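Local coordinates for protein Baccell_00875 (Bacteroides cellulosilyticus DSM 14838, PDB 5NO8) that probably cleaves L-rhamnose from the glucuronic acid it caps on complex arabinogalactan proteins, acting as a polysaccharide lyase, at residues 190-195 with 233-238; 386-391 with 597-602; 150-155 with 162-167; 452-457 with 475-480. One frame throughout, in Å; residues are numbered along the deposited sequence.

Contact 1: residues 190-195 with 233-238; sequences LVVTDG and YSLEWH
Leu190 lies over the face of the Trp237 indole, its CD1 3.9 Å from the centroid of the five-membered ring, and this is the densely packed side of the strand pair. On the same side Val192 brings CG2 to the indole edge and CG1 toward Leu235 CD1, while Trp237 NE1 is bonded to Glu125. The two antiparallel strands are neighbours in an eight-stranded sheet, and a classic beta bulge interrupts them: Thr193 N (2.8 Å) and Asp194 N (3.3 Å) both donate to Glu236 O from the same face of its carbonyl plane. The other side is looser, polar and partly exposed. There Thr193 OG1, set between backbone N and carbonyl carbon (chi1 51°), donates to the anti side of Glu236 OE2 at 2.6 Å, and Thr193 CG2 packs on His238 CD2. A valine in place of Thr193 would probably leave Glu236 OE2 without this donor and its carboxylate freer to turn. Further along, Ser234 OG lies 3.3 Å from Asp194 OD2.

Contact 2: residues 386-391 with 597-602; sequences PVDRDE and GHWFGK
Arg389 reaches the 597-602 segment and meets the backbone carbonyls of His598, Trp599 and Gly601 with its guanidinium. From CB the chain leaves with CG anti to the carbonyl carbon (chi1 -62°) and runs extended to NE; CB, CG and CD serve as the stem that brings the guanidinium to its partners. Arg389 NE passes 3.8 Å from Gly601 O. Arg389 CZ comes 3.2 Å from Trp599 O, and NH1 comes within 2.6 Å of that same oxygen, which lies oblique to the group. Arg389 NH2 is the gripping atom: it donates to Gly601 O at 2.8 Å and to His598 O at 3.0 Å, both in the guanidinium plane, while the Phe600 backbone covers one face. A leucine in place of Arg389 would probably leave the carbonyls of His598 and Gly601 without their donor and this segment less firmly tied to the loop. Beside it, Asp388 rests CB over the face of the Phe600 ring, 4.1 Å from the centroid, with carboxylate and ring planes 37° apart. Asn385 bonds to OD2 of that carboxylate and Arg445 forms a salt bridge with OD1. The arrangement is that of an arginine side chain bonding to main-chain carbonyls, here joining the 386-391 loop, with its 3-10 turn, to helix 596-600 and the residues that follow.

Contact 3: residues 150-155 with 162-167; sequences DNYPDA and RAHTHI
Asp150 OD2 is gripped by Thr165 N at 2.9 Å, from above the carboxylate plane, and by a salt bridge from Arg215; Thr165 OG1 adds at most a weak bond. The loop before helix 155-161 here folds back on strand 163-168, an outermost strand of the eight-stranded antiparallel sheet, with Asp154 capping the helix start between them. With CG anti to the backbone N (chi1 -171°), the carboxylate of Asp150 runs beside Ala163 O toward Thr165. Its other oxygen, OD1, accepts from a water that is also bonded to Tyr152 OH and lies in the His164 ring plane at ND1, so one water ties three side chains together. Tyr152 and His164 otherwise meet edge to edge, CE1 to CE1 at 4.2 Å. At the far end Arg162, bent at chi2 (-66°), turns its guanidinium so that Pro153 CG covers one face. Its plane stands 79° from the amide of Asn151, yet NE donates to Asn151 OD1 at 2.7 Å, with the oxygen exactly in the guanidinium plane. A second water is held between the same two side chains, donating to Asn151 OD1 and accepting from Arg162 NH2, each at 2.9 Å.

Contact 4: residues 452-457 with 475-480; sequences MWVAEL and YKTLKS
Met452 and Leu478 cross at about a right angle, and the methionine's end does the touching: CE lies 3.5 Å from Leu478 CD2, tighter than usual for two carbons, and SD follows at 3.7 Å. The Met452 chain starts out away from the partner helix, with CG anti to the carbonyl carbon (chi1 -60°), then bends at chi2 (-48°) and again at chi3, which swings the methyl back against the leucine. Ala455 meets the same branch from another direction, its CB pointing toward the opposing helix and resting 3.7 Å from Leu478 CD2. That methyl thus touches both the methionine tip and the alanine, which come at it from different sides, while helix 509-529 meets Leu478 through Leu515 and Phe519. Helices 448-465 and 469-485 form an antiparallel hairpin in the helical part of the chain; over 452-457 and 475-480 the axes approach to 8.6 Å at 167°. The closest backbone approach is at Ala455 and Thr477, 5.9 Å between their CA atoms, where the small alanine admits the threonine. Thr477 also points toward its neighbour and offers its methyl: CG2, anti to the backbone N, lies 4.1 Å from Val454 CG1, the two side chains lying nearly perpendicular, and close to Ala455 as well. Its hydroxyl is occupied elsewhere, bonded to Asp473 O in its own helix and to Gln430.

How the contacts relate
Along the chain contact 3 comes first, then contact 1, then contact 2, whose two segments bracket contact 4 in sequence. Contacts 1 and 3 belong to the same antiparallel eight-stranded sheet, 3 on its edge strand 163-168, one of the two outermost, and 1 on strands 187-194 and 232-242; their centres are 24 Å apart and their nearest atoms about 7 Å. Contact 4 lies among the helices, on the other side of the chain's centre from contact 1, with centres 53 Å apart. Contact 2 sits 25 Å from contact 3 and 23 Å from contact 4, centre to centre. The set therefore spans the protein from its beta-rich N-terminal part to its helical part, with contacts 2 and 3 between the extremes.

Contact 1: residues 190-195 with 233-238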
loop_
_atom_site.group_PDB
_atom_site.type_symbol
_atom_site.label_atom_id
_atom_site.label_comp_id
_atom_site.label_asym_id
_atom_site.label_seq_id
_atom_site.Cartn_x
_atom_site.Cartn_y
_atom_site.Cartn_z
ATOM N N LEU A 190 -4.508 10.119 -15.781
ATOM C CA LEU A 190 -3.845 11.402 -15.934
ATOM C C LEU A 190 -2.448 11.050 -16.398
ATOM O O LEU A 190 -1.764 10.290 -15.710
ATOM C CB LEU A 190 -3.787 12.159 -14.607
ATOM C CG LEU A 190 -3.082 13.529 -14.605
ATOM C CD1 LEU A 190 -3.566 14.367 -13.429
ATOM C CD2 LEU A 190 -1.551 13.406 -14.531
ATOM N N VAL A 191 -2.056 11.581 -17.556
ATOM C CA VAL A 191 -0.753 11.334 -18.142
ATOM C C VAL A 191 -0.064 12.667 -18.355
ATOM O O VAL A 191 -0.606 13.540 -19.057
ATOM C CB VAL A 191 -0.875 10.556 -19.455
ATOM C CG1 VAL A 191 0.438 10.547 -20.247
ATOM C CG2 VAL A 191 -1.305 9.136 -19.142
ATOM N N VAL A 192 1.117 12.813 -17.761
ATOM C CA VAL A 192 1.928 14.033 -17.966
ATOM C C VAL A 192 2.541 13.993 -19.365
ATOM O O VAL A 192 3.197 13.018 -19.791
ATOM C CB VAL A 192 3.027 14.182 -16.884
ATOM C CG1 VAL A 192 4.027 15.304 -17.220
ATOM C CG2 VAL A 192 2.402 14.351 -15.523
ATOM N N THR A 193 2.340 15.082 -20.100
ATOM C CA THR A 193 2.853 15.207 -21.465
ATOM C C THR A 193 3.835 16.332 -21.682
ATOM O O THR A 193 4.485 16.342 -22.703
ATOM C CB THR A 193 1.683 15.372 -22.458
ATOM O OG1 THR A 193 0.802 16.430 -22.028
ATOM C CG2 THR A 193 0.895 14.066 -22.511
ATOM N N ASP A 194 3.967 17.267 -20.748
ATOM C CA ASP A 194 5.040 18.233 -20.804
ATOM C C ASP A 194 5.407 18.554 -19.359
ATOM O O ASP A 194 4.551 18.540 -18.490
ATOM C CB ASP A 194 4.611 19.492 -21.585
ATOM C CG ASP A 194 5.789 20.388 -21.953
ATOM O OD1 ASP A 194 6.944 19.903 -22.052
ATOM O OD2 ASP A 194 5.571 21.593 -22.176
ATOM N N GLY A 195 6.682 18.826 -19.110
ATOM C CA GLY A 195 7.187 19.012 -17.747
ATOM C C GLY A 195 7.229 17.686 -17.000
ATOM O O GLY A 195 7.336 16.622 -17.620
ATOM N N TYR A 233 8.172 27.846 -16.734
ATOM C CA TYR A 233 8.126 26.383 -16.672
ATOM C C TYR A 233 6.709 25.961 -17.059
ATOM O O TYR A 233 5.724 26.559 -16.586
ATOM C CB TYR A 233 8.444 25.909 -15.276
ATOM C CG TYR A 233 8.476 24.401 -15.192
ATOM C CD1 TYR A 233 9.584 23.696 -15.664
ATOM C CD2 TYR A 233 7.396 23.690 -14.696
ATOM C CE1 TYR A 233 9.628 22.300 -15.614
ATOM C CE2 TYR A 233 7.419 22.286 -14.652
ATOM C CZ TYR A 233 8.558 21.610 -15.095
ATOM O OH TYR A 233 8.605 20.231 -15.065
ATOM N N SER A 234 6.600 24.949 -17.920
ATOM C CA SER A 234 5.313 24.429 -18.342
ATOM C C SER A 234 5.099 22.973 -17.928
ATOM O O SER A 234 5.978 22.125 -18.068
ATOM C CB SER A 234 5.106 24.541 -19.853
ATOM O OG SER A 234 6.315 24.324 -20.548
ATOM N N LEU A 235 3.900 22.718 -17.444
ATOM C CA LEU A 235 3.446 21.380 -17.116
ATOM C C LEU A 235 2.150 21.181 -17.894
ATOM O O LEU A 235 1.263 22.034 -17.848
ATOM C CB LEU A 235 3.177 21.286 -15.648
ATOM C CG LEU A 235 2.440 20.050 -15.142
ATOM C CD1 LEU A 235 3.356 18.846 -15.152
ATOM C CD2 LEU A 235 1.846 20.303 -13.770
ATOM N N GLU A 236 2.028 20.027 -18.551
ATOM C CA GLU A 236 0.820 19.699 -19.253
ATOM C C GLU A 236 0.438 18.257 -18.919
ATOM O O GLU A 236 1.292 17.380 -18.839
ATOM C CB GLU A 236 1.039 19.868 -20.755
ATOM C CG GLU A 236 -0.170 19.549 -21.609
ATOM C CD GLU A 236 0.154 19.511 -23.098
ATOM O OE1 GLU A 236 -0.265 20.456 -23.792
ATOM O OE2 GLU A 236 0.834 18.560 -23.569
ATOM N N TRP A 237 -0.844 18.005 -18.758
ATOM C CA TRP A 237 -1.286 16.634 -18.671
ATOM C C TRP A 237 -2.612 16.443 -19.375
ATOM O O TRP A 237 -3.308 17.423 -19.645
ATOM C CB TRP A 237 -1.349 16.167 -17.231
ATOM C CG TRP A 237 -2.189 16.992 -16.250
ATOM C CD1 TRP A 237 -3.450 17.479 -16.426
ATOM C CD2 TRP A 237 -1.813 17.357 -14.921
ATOM N NE1 TRP A 237 -3.869 18.139 -15.312
ATOM C CE2 TRP A 237 -2.885 18.078 -14.364
ATOM C CE3 TRP A 237 -0.687 17.117 -14.139
ATOM C CZ2 TRP A 237 -2.860 18.565 -13.060
ATOM C CZ3 TRP A 237 -0.658 17.623 -12.836
ATOM C CH2 TRP A 237 -1.727 18.339 -12.327
ATOM N N HIS A 238 -2.915 15.177 -19.670
ATOM C CA HIS A 238 -4.182 14.761 -20.254
ATOM C C HIS A 238 -4.919 13.932 -19.214
ATOM O O HIS A 238 -4.308 13.028 -18.637
ATOM C CB HIS A 238 -3.936 13.859 -21.425
ATOM C CG HIS A 238 -3.420 14.551 -22.632
ATOM N ND1 HIS A 238 -3.933 14.310 -23.884
ATOM C CD2 HIS A 238 -2.449 15.478 -22.793
ATOM C CE1 HIS A 238 -3.290 15.050 -24.775
ATOM N NE2 HIS A 238 -2.371 15.755 -24.141
#

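Contact 2: residues 386-391 with 597-602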
loop_
_atom_site.group_PDB
_atom_site.type_symbol
_atom_site.label_atom_id
_atom_site.label_comp_id
_atom_site.label_asym_id
_atom_site.label_seq_id
_atom_site.Cartn_x
_atom_site.Cartn_y
_atom_site.Cartn_z
ATOM N N PRO A 386 -2.331 2.955 22.951
ATOM C CA PRO A 386 -1.571 1.918 23.669
ATOM C C PRO A 386 -1.829 0.477 23.217
ATOM O O PRO A 386 -0.878 -0.305 23.119
ATOM C CB PRO A 386 -2.022 2.101 25.119
ATOM C CG PRO A 386 -2.304 3.560 25.224
ATOM C CD PRO A 386 -2.867 3.969 23.889
ATOM N N VAL A 387 -3.087 0.134 22.943
ATOM C CA VAL A 387 -3.456 -1.256 22.634
ATOM C C VAL A 387 -2.729 -1.776 21.367
ATOM O O VAL A 387 -2.433 -2.968 21.257
ATOM C CB VAL A 387 -4.997 -1.432 22.547
ATOM C CG1 VAL A 387 -5.580 -0.755 21.307
ATOM C CG2 VAL A 387 -5.387 -2.904 22.589
ATOM N N ASP A 388 -2.406 -0.877 20.442
ATOM C CA ASP A 388 -1.702 -1.267 19.220
ATOM C C ASP A 388 -0.176 -1.371 19.377
ATOM O O ASP A 388 0.519 -1.674 18.399
ATOM C CB ASP A 388 -2.092 -0.357 18.052
ATOM C CG ASP A 388 -3.529 -0.592 17.568
ATOM O OD1 ASP A 388 -3.951 -1.764 17.435
ATOM O OD2 ASP A 388 -4.247 0.410 17.333
ATOM N N ARG A 389 0.338 -1.151 20.589
ATOM C CA ARG A 389 1.756 -1.320 20.890
ATOM C C ARG A 389 1.934 -2.296 22.062
ATOM O O ARG A 389 2.963 -2.272 22.753
ATOM C CB ARG A 389 2.388 0.042 21.198
ATOM C CG ARG A 389 2.329 1.023 20.025
ATOM C CD ARG A 389 2.374 2.490 20.456
ATOM N NE ARG A 389 2.362 3.347 19.269
ATOM C CZ ARG A 389 1.285 3.646 18.540
ATOM N NH1 ARG A 389 0.069 3.194 18.889
ATOM N NH2 ARG A 389 1.416 4.414 17.444
ATOM N N ASP A 390 0.948 -3.176 22.251
ATOM C CA ASP A 390 0.952 -4.069 23.393
ATOM C C ASP A 390 1.587 -5.412 23.027
ATOM O O ASP A 390 2.125 -5.574 21.928
ATOM C CB ASP A 390 -0.467 -4.150 24.039
ATOM C CG ASP A 390 -1.475 -5.014 23.276
ATOM O OD1 ASP A 390 -1.194 -5.691 22.251
ATOM O OD2 ASP A 390 -2.649 -4.995 23.730
ATOM N N GLU A 391 1.526 -6.353 23.959
ATOM C CA GLU A 391 2.290 -7.597 23.921
ATOM C C GLU A 391 1.577 -8.775 23.242
ATOM O O GLU A 391 2.084 -9.909 23.263
ATOM C CB GLU A 391 2.723 -7.953 25.369
ATOM C CG GLU A 391 1.578 -8.218 26.343
ATOM C CD GLU A 391 1.130 -7.001 27.146
ATOM O OE1 GLU A 391 1.161 -5.846 26.625
ATOM O OE2 GLU A 391 0.709 -7.209 28.319
ATOM N N GLY A 597 0.846 3.733 9.961
ATOM C CA GLY A 597 1.863 4.555 10.595
ATOM C C GLY A 597 1.365 5.290 11.823
ATOM O O GLY A 597 2.130 5.530 12.761
ATOM N N HIS A 598 0.084 5.654 11.812
ATOM C CA HIS A 598 -0.508 6.339 12.948
ATOM C C HIS A 598 -0.710 5.381 14.132
ATOM O O HIS A 598 -0.268 5.653 15.247
ATOM C CB HIS A 598 -1.860 6.977 12.604
ATOM C CG HIS A 598 -2.450 7.718 13.763
ATOM N ND1 HIS A 598 -1.975 8.946 14.178
ATOM C CD2 HIS A 598 -3.408 7.361 14.658
ATOM C CE1 HIS A 598 -2.640 9.329 15.259
ATOM N NE2 HIS A 598 -3.517 8.386 15.568
ATOM N N TRP A 599 -1.394 4.282 13.866
ATOM C CA TRP A 599 -1.847 3.364 14.930
ATOM C C TRP A 599 -0.716 2.503 15.486
ATOM O O TRP A 599 -0.766 2.113 16.645
ATOM C CB TRP A 599 -2.970 2.462 14.423
ATOM C CG TRP A 599 -4.126 3.219 13.876
ATOM C CD1 TRP A 599 -4.494 3.327 12.558
ATOM C CD2 TRP A 599 -5.069 3.991 14.625
ATOM N NE1 TRP A 599 -5.599 4.133 12.443
ATOM C CE2 TRP A 599 -5.984 4.547 13.693
ATOM C CE3 TRP A 599 -5.233 4.266 15.996
ATOM C CZ2 TRP A 599 -7.054 5.379 14.087
ATOM C CZ3 TRP A 599 -6.301 5.096 16.395
ATOM C CH2 TRP A 599 -7.194 5.645 15.435
ATOM N N PHE A 600 0.284 2.198 14.658
ATOM C CA PHE A 600 1.359 1.255 15.028
ATOM C C PHE A 600 2.759 1.843 15.158
ATOM O O PHE A 600 3.603 1.270 15.843
ATOM C CB PHE A 600 1.347 0.095 14.037
ATOM C CG PHE A 600 0.094 -0.720 14.107
ATOM C CD1 PHE A 600 -1.027 -0.374 13.371
ATOM C CD2 PHE A 600 0.010 -1.815 14.962
ATOM C CE1 PHE A 600 -2.192 -1.114 13.460
ATOM C CE2 PHE A 600 -1.150 -2.555 15.049
ATOM C CZ PHE A 600 -2.260 -2.195 14.312
ATOM N N GLY A 601 3.016 2.995 14.546
ATOM C CA GLY A 601 4.370 3.528 14.460
ATOM C C GLY A 601 4.734 4.456 15.587
ATOM O O GLY A 601 3.849 5.027 16.255
ATOM N N LYS A 602 6.033 4.637 15.781
ATOM C CA LYS A 602 6.551 5.643 16.689
ATOM C C LYS A 602 6.183 7.075 16.277
ATOM O O LYS A 602 5.897 7.913 17.136
ATOM C CB LYS A 602 8.076 5.578 16.774
ATOM C CG LYS A 602 8.615 6.414 17.933
ATOM C CD LYS A 602 10.096 6.181 18.134
ATOM C CE LYS A 602 10.608 6.804 19.419
ATOM N NZ LYS A 602 12.098 6.832 19.399
#

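Contact 3: residues 150-155 with 162-167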
loop_
_atom_site.group_PDB
_atom_site.type_symbol
_atom_site.label_atom_id
_atom_site.label_comp_id
_atom_site.label_asym_id
_atom_site.label_seq_id
_atom_site.Cartn_x
_atom_site.Cartn_y
_atom_site.Cartn_z
ATOM N N ASP A 150 -10.453 9.497 -3.318
ATOM C CA ASP A 150 -9.897 8.254 -2.798
ATOM C C ASP A 150 -10.138 8.277 -1.297
ATOM O O ASP A 150 -9.372 8.855 -0.502
ATOM C CB ASP A 150 -8.402 8.137 -3.130
ATOM C CG ASP A 150 -7.822 6.756 -2.810
ATOM O OD1 ASP A 150 -8.348 6.041 -1.903
ATOM O OD2 ASP A 150 -6.829 6.365 -3.488
ATOM N N ASN A 151 -11.258 7.686 -0.904
ATOM C CA ASN A 151 -11.647 7.634 0.494
ATOM C C ASN A 151 -12.707 6.534 0.675
ATOM O O ASN A 151 -13.176 5.968 -0.307
ATOM C CB ASN A 151 -12.126 9.012 0.979
ATOM C CG ASN A 151 -13.113 9.643 0.031
ATOM O OD1 ASN A 151 -14.249 9.190 -0.041
ATOM N ND2 ASN A 151 -12.673 10.683 -0.725
ATOM N N TYR A 152 -13.018 6.234 1.930
ATOM C CA TYR A 152 -13.734 5.034 2.319
ATOM C C TYR A 152 -14.956 5.368 3.173
ATOM O O TYR A 152 -14.974 5.052 4.358
ATOM C CB TYR A 152 -12.806 4.129 3.135
ATOM C CG TYR A 152 -11.532 3.652 2.451
ATOM C CD1 TYR A 152 -11.533 3.227 1.117
ATOM C CD2 TYR A 152 -10.344 3.531 3.184
ATOM C CE1 TYR A 152 -10.361 2.753 0.506
ATOM C CE2 TYR A 152 -9.181 3.047 2.592
ATOM C CZ TYR A 152 -9.176 2.675 1.264
ATOM O OH TYR A 152 -7.990 2.190 0.678
ATOM N N PRO A 153 -15.976 6.005 2.587
ATOM C CA PRO A 153 -17.186 6.317 3.385
ATOM C C PRO A 153 -17.953 5.046 3.789
ATOM O O PRO A 153 -18.353 4.924 4.931
ATOM C CB PRO A 153 -18.016 7.193 2.439
ATOM C CG PRO A 153 -17.550 6.810 1.068
ATOM C CD PRO A 153 -16.100 6.479 1.199
ATOM N N ASP A 154 -18.121 4.110 2.861
ATOM C CA ASP A 154 -18.753 2.799 3.106
ATOM C C ASP A 154 -18.548 1.938 1.860
ATOM O O ASP A 154 -18.216 2.478 0.798
ATOM C CB ASP A 154 -20.248 2.926 3.449
ATOM C CG ASP A 154 -21.057 3.639 2.377
ATOM O OD1 ASP A 154 -21.243 3.113 1.261
ATOM O OD2 ASP A 154 -21.575 4.728 2.673
ATOM N N ALA A 155 -18.754 0.623 1.971
ATOM C CA ALA A 155 -18.491 -0.284 0.852
ATOM C C ALA A 155 -19.273 0.040 -0.422
ATOM O O ALA A 155 -18.737 -0.041 -1.517
ATOM C CB ALA A 155 -18.709 -1.741 1.262
ATOM N N ARG A 162 -15.990 5.736 -5.753
ATOM C CA ARG A 162 -14.667 6.180 -5.280
ATOM C C ARG A 162 -13.602 5.467 -6.081
ATOM O O ARG A 162 -13.879 4.486 -6.767
ATOM C CB ARG A 162 -14.471 5.932 -3.785
ATOM C CG ARG A 162 -15.474 6.628 -2.868
ATOM C CD ARG A 162 -15.302 8.143 -2.931
ATOM N NE ARG A 162 -16.156 8.838 -1.983
ATOM C CZ ARG A 162 -17.450 9.113 -2.185
ATOM N NH1 ARG A 162 -18.059 8.757 -3.303
ATOM N NH2 ARG A 162 -18.142 9.737 -1.241
ATOM N N ALA A 163 -12.378 5.966 -5.999
ATOM C CA ALA A 163 -11.293 5.422 -6.834
ATOM C C ALA A 163 -10.030 5.149 -6.028
ATOM O O ALA A 163 -9.626 5.967 -5.209
ATOM C CB ALA A 163 -10.985 6.379 -7.964
ATOM N N HIS A 164 -9.413 4.002 -6.306
ATOM C CA HIS A 164 -8.035 3.734 -5.875
ATOM C C HIS A 164 -7.111 4.523 -6.808
ATOM O O HIS A 164 -7.076 4.278 -8.021
ATOM C CB HIS A 164 -7.737 2.249 -5.963
ATOM C CG HIS A 164 -8.563 1.419 -5.034
ATOM N ND1 HIS A 164 -8.666 1.700 -3.691
ATOM C CD2 HIS A 164 -9.289 0.294 -5.246
ATOM C CE1 HIS A 164 -9.421 0.778 -3.115
ATOM N NE2 HIS A 164 -9.822 -0.076 -4.038
ATOM N N THR A 165 -6.379 5.472 -6.240
ATOM C CA THR A 165 -5.589 6.397 -7.031
ATOM C C THR A 165 -4.125 5.950 -7.055
ATOM O O THR A 165 -3.443 6.027 -6.054
ATOM C CB THR A 165 -5.790 7.799 -6.441
ATOM O OG1 THR A 165 -7.210 8.069 -6.422
ATOM C CG2 THR A 165 -5.149 8.816 -7.276
ATOM N N HIS A 166 -3.675 5.462 -8.192
ATOM C CA HIS A 166 -2.330 4.898 -8.327
ATOM C C HIS A 166 -1.455 5.988 -8.901
ATOM O O HIS A 166 -1.521 6.281 -10.101
ATOM C CB HIS A 166 -2.392 3.678 -9.209
ATOM C CG HIS A 166 -3.242 2.600 -8.613
ATOM N ND1 HIS A 166 -2.955 2.037 -7.386
ATOM C CD2 HIS A 166 -4.421 2.053 -9.021
ATOM C CE1 HIS A 166 -3.911 1.169 -7.078
ATOM N NE2 HIS A 166 -4.798 1.142 -8.060
ATOM N N ILE A 167 -0.634 6.561 -8.029
ATOM C CA ILE A 167 0.203 7.710 -8.378
ATOM C C ILE A 167 1.599 7.207 -8.717
ATOM O O ILE A 167 2.155 6.430 -7.947
ATOM C CB ILE A 167 0.305 8.686 -7.206
ATOM C CG1 ILE A 167 -1.093 9.110 -6.745
ATOM C CG2 ILE A 167 1.133 9.915 -7.602
ATOM C CD1 ILE A 167 -1.069 9.775 -5.393
HETATM O O HOH W 1 -7.640 3.379 -1.720
HETATM O O HOH W 2 -16.563 10.541 1.105
#

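Contact 4: residues 452-457 with 475-480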
loop_
_atom_site.group_PDB
_atom_site.type_symbol
_atom_site.label_atom_id
_atom_site.label_comp_id
_atom_site.label_asym_id
_atom_site.label_seq_id
_atom_site.Cartn_x
_atom_site.Cartn_y
_atom_site.Cartn_z
ATOM N N MET A 452 -7.651 -15.587 15.544
ATOM C CA MET A 452 -7.138 -16.297 14.364
ATOM C C MET A 452 -5.643 -16.493 14.457
ATOM O O MET A 452 -5.129 -17.531 14.059
ATOM C CB MET A 452 -7.432 -15.533 13.083
ATOM C CG MET A 452 -8.903 -15.282 12.801
ATOM S SD MET A 452 -9.934 -16.767 12.974
ATOM C CE MET A 452 -10.430 -16.669 14.683
ATOM N N TRP A 453 -4.967 -15.471 14.961
ATOM C CA TRP A 453 -3.503 -15.455 15.016
ATOM C C TRP A 453 -3.006 -16.339 16.149
ATOM O O TRP A 453 -2.025 -17.063 15.981
ATOM C CB TRP A 453 -2.990 -14.031 15.160
ATOM C CG TRP A 453 -3.434 -13.128 14.036
ATOM C CD1 TRP A 453 -3.597 -13.465 12.713
ATOM C CD2 TRP A 453 -3.790 -11.751 14.150
ATOM N NE1 TRP A 453 -4.016 -12.372 12.004
ATOM C CE2 TRP A 453 -4.145 -11.306 12.861
ATOM C CE3 TRP A 453 -3.832 -10.845 15.218
ATOM C CZ2 TRP A 453 -4.538 -9.982 12.607
ATOM C CZ3 TRP A 453 -4.235 -9.537 14.970
ATOM C CH2 TRP A 453 -4.574 -9.118 13.667
ATOM N N VAL A 454 -3.703 -16.307 17.289
ATOM C CA VAL A 454 -3.423 -17.252 18.365
ATOM C C VAL A 454 -3.634 -18.690 17.901
ATOM O O VAL A 454 -2.806 -19.540 18.179
ATOM C CB VAL A 454 -4.252 -16.954 19.637
ATOM C CG1 VAL A 454 -4.165 -18.122 20.633
ATOM C CG2 VAL A 454 -3.734 -15.700 20.285
ATOM N N ALA A 455 -4.730 -18.969 17.208
ATOM C CA ALA A 455 -4.994 -20.302 16.684
ATOM C C ALA A 455 -3.953 -20.758 15.678
ATOM O O ALA A 455 -3.502 -21.910 15.702
ATOM C CB ALA A 455 -6.354 -20.355 16.038
ATOM N N GLU A 456 -3.569 -19.854 14.784
ATOM C CA GLU A 456 -2.502 -20.153 13.845
ATOM C C GLU A 456 -1.273 -20.563 14.619
ATOM O O GLU A 456 -0.695 -21.592 14.310
ATOM C CB GLU A 456 -2.176 -18.953 12.947
ATOM C CG GLU A 456 -0.892 -19.124 12.134
ATOM C CD GLU A 456 -1.053 -19.261 10.635
ATOM O OE1 GLU A 456 -2.096 -18.867 10.052
ATOM O OE2 GLU A 456 -0.073 -19.750 10.006
ATOM N N LEU A 457 -0.884 -19.788 15.621
ATOM C CA LEU A 457 0.302 -20.124 16.405
ATOM C C LEU A 457 0.203 -21.552 16.943
ATOM O O LEU A 457 1.142 -22.353 16.797
ATOM C CB LEU A 457 0.559 -19.141 17.538
ATOM C CG LEU A 457 1.710 -19.514 18.476
ATOM C CD1 LEU A 457 3.069 -19.404 17.781
ATOM C CD2 LEU A 457 1.722 -18.700 19.737
ATOM N N TYR A 475 -8.098 -25.426 17.896
ATOM C CA TYR A 475 -9.510 -25.703 17.632
ATOM C C TYR A 475 -10.455 -24.977 18.602
ATOM O O TYR A 475 -11.432 -24.369 18.156
ATOM C CB TYR A 475 -9.743 -27.218 17.660
ATOM C CG TYR A 475 -11.190 -27.631 17.720
ATOM C CD1 TYR A 475 -11.982 -27.617 16.576
ATOM C CD2 TYR A 475 -11.762 -28.069 18.923
ATOM C CE1 TYR A 475 -13.316 -28.011 16.623
ATOM C CE2 TYR A 475 -13.095 -28.460 18.980
ATOM C CZ TYR A 475 -13.855 -28.437 17.826
ATOM O OH TYR A 475 -15.178 -28.798 17.873
ATOM N N LYS A 476 -10.141 -25.021 19.898
ATOM C CA LYS A 476 -10.955 -24.394 20.967
ATOM C C LYS A 476 -10.898 -22.860 20.964
ATOM O O LYS A 476 -11.860 -22.180 21.343
ATOM C CB LYS A 476 -10.517 -24.891 22.354
ATOM N N THR A 477 -9.750 -22.321 20.569
ATOM C CA THR A 477 -9.630 -20.899 20.313
ATOM C C THR A 477 -10.556 -20.485 19.170
ATOM O O THR A 477 -11.263 -19.475 19.276
ATOM C CB THR A 477 -8.171 -20.513 20.024
ATOM O OG1 THR A 477 -7.377 -20.852 21.157
ATOM C CG2 THR A 477 -8.037 -18.998 19.727
ATOM N N LEU A 478 -10.562 -21.246 18.083
ATOM C CA LEU A 478 -11.442 -20.940 16.974
ATOM C C LEU A 478 -12.924 -21.068 17.369
ATOM O O LEU A 478 -13.753 -20.263 16.930
ATOM C CB LEU A 478 -11.137 -21.801 15.757
ATOM C CG LEU A 478 -9.806 -21.510 15.044
ATOM C CD1 LEU A 478 -9.633 -22.490 13.901
ATOM C CD2 LEU A 478 -9.765 -20.061 14.552
ATOM N N LYS A 479 -13.244 -22.054 18.206
ATOM C CA LYS A 479 -14.633 -22.213 18.684
ATOM C C LYS A 479 -15.087 -21.053 19.566
ATOM O O LYS A 479 -16.208 -20.586 19.437
ATOM C CB LYS A 479 -14.787 -23.535 19.441
ATOM C CG LYS A 479 -14.612 -24.776 18.581
ATOM C CD LYS A 479 -15.550 -24.902 17.394
ATOM C CE LYS A 479 -17.033 -24.851 17.797
ATOM N NZ LYS A 479 -17.900 -25.519 16.786
ATOM N N SER A 480 -14.206 -20.612 20.461
ATOM C CA SER A 480 -14.437 -19.458 21.313
ATOM C C SER A 480 -14.678 -18.227 20.462
ATOM O O SER A 480 -15.542 -17.401 20.786
ATOM C CB SER A 480 -13.249 -19.233 22.242
ATOM O OG SER A 480 -13.420 -18.105 23.081
#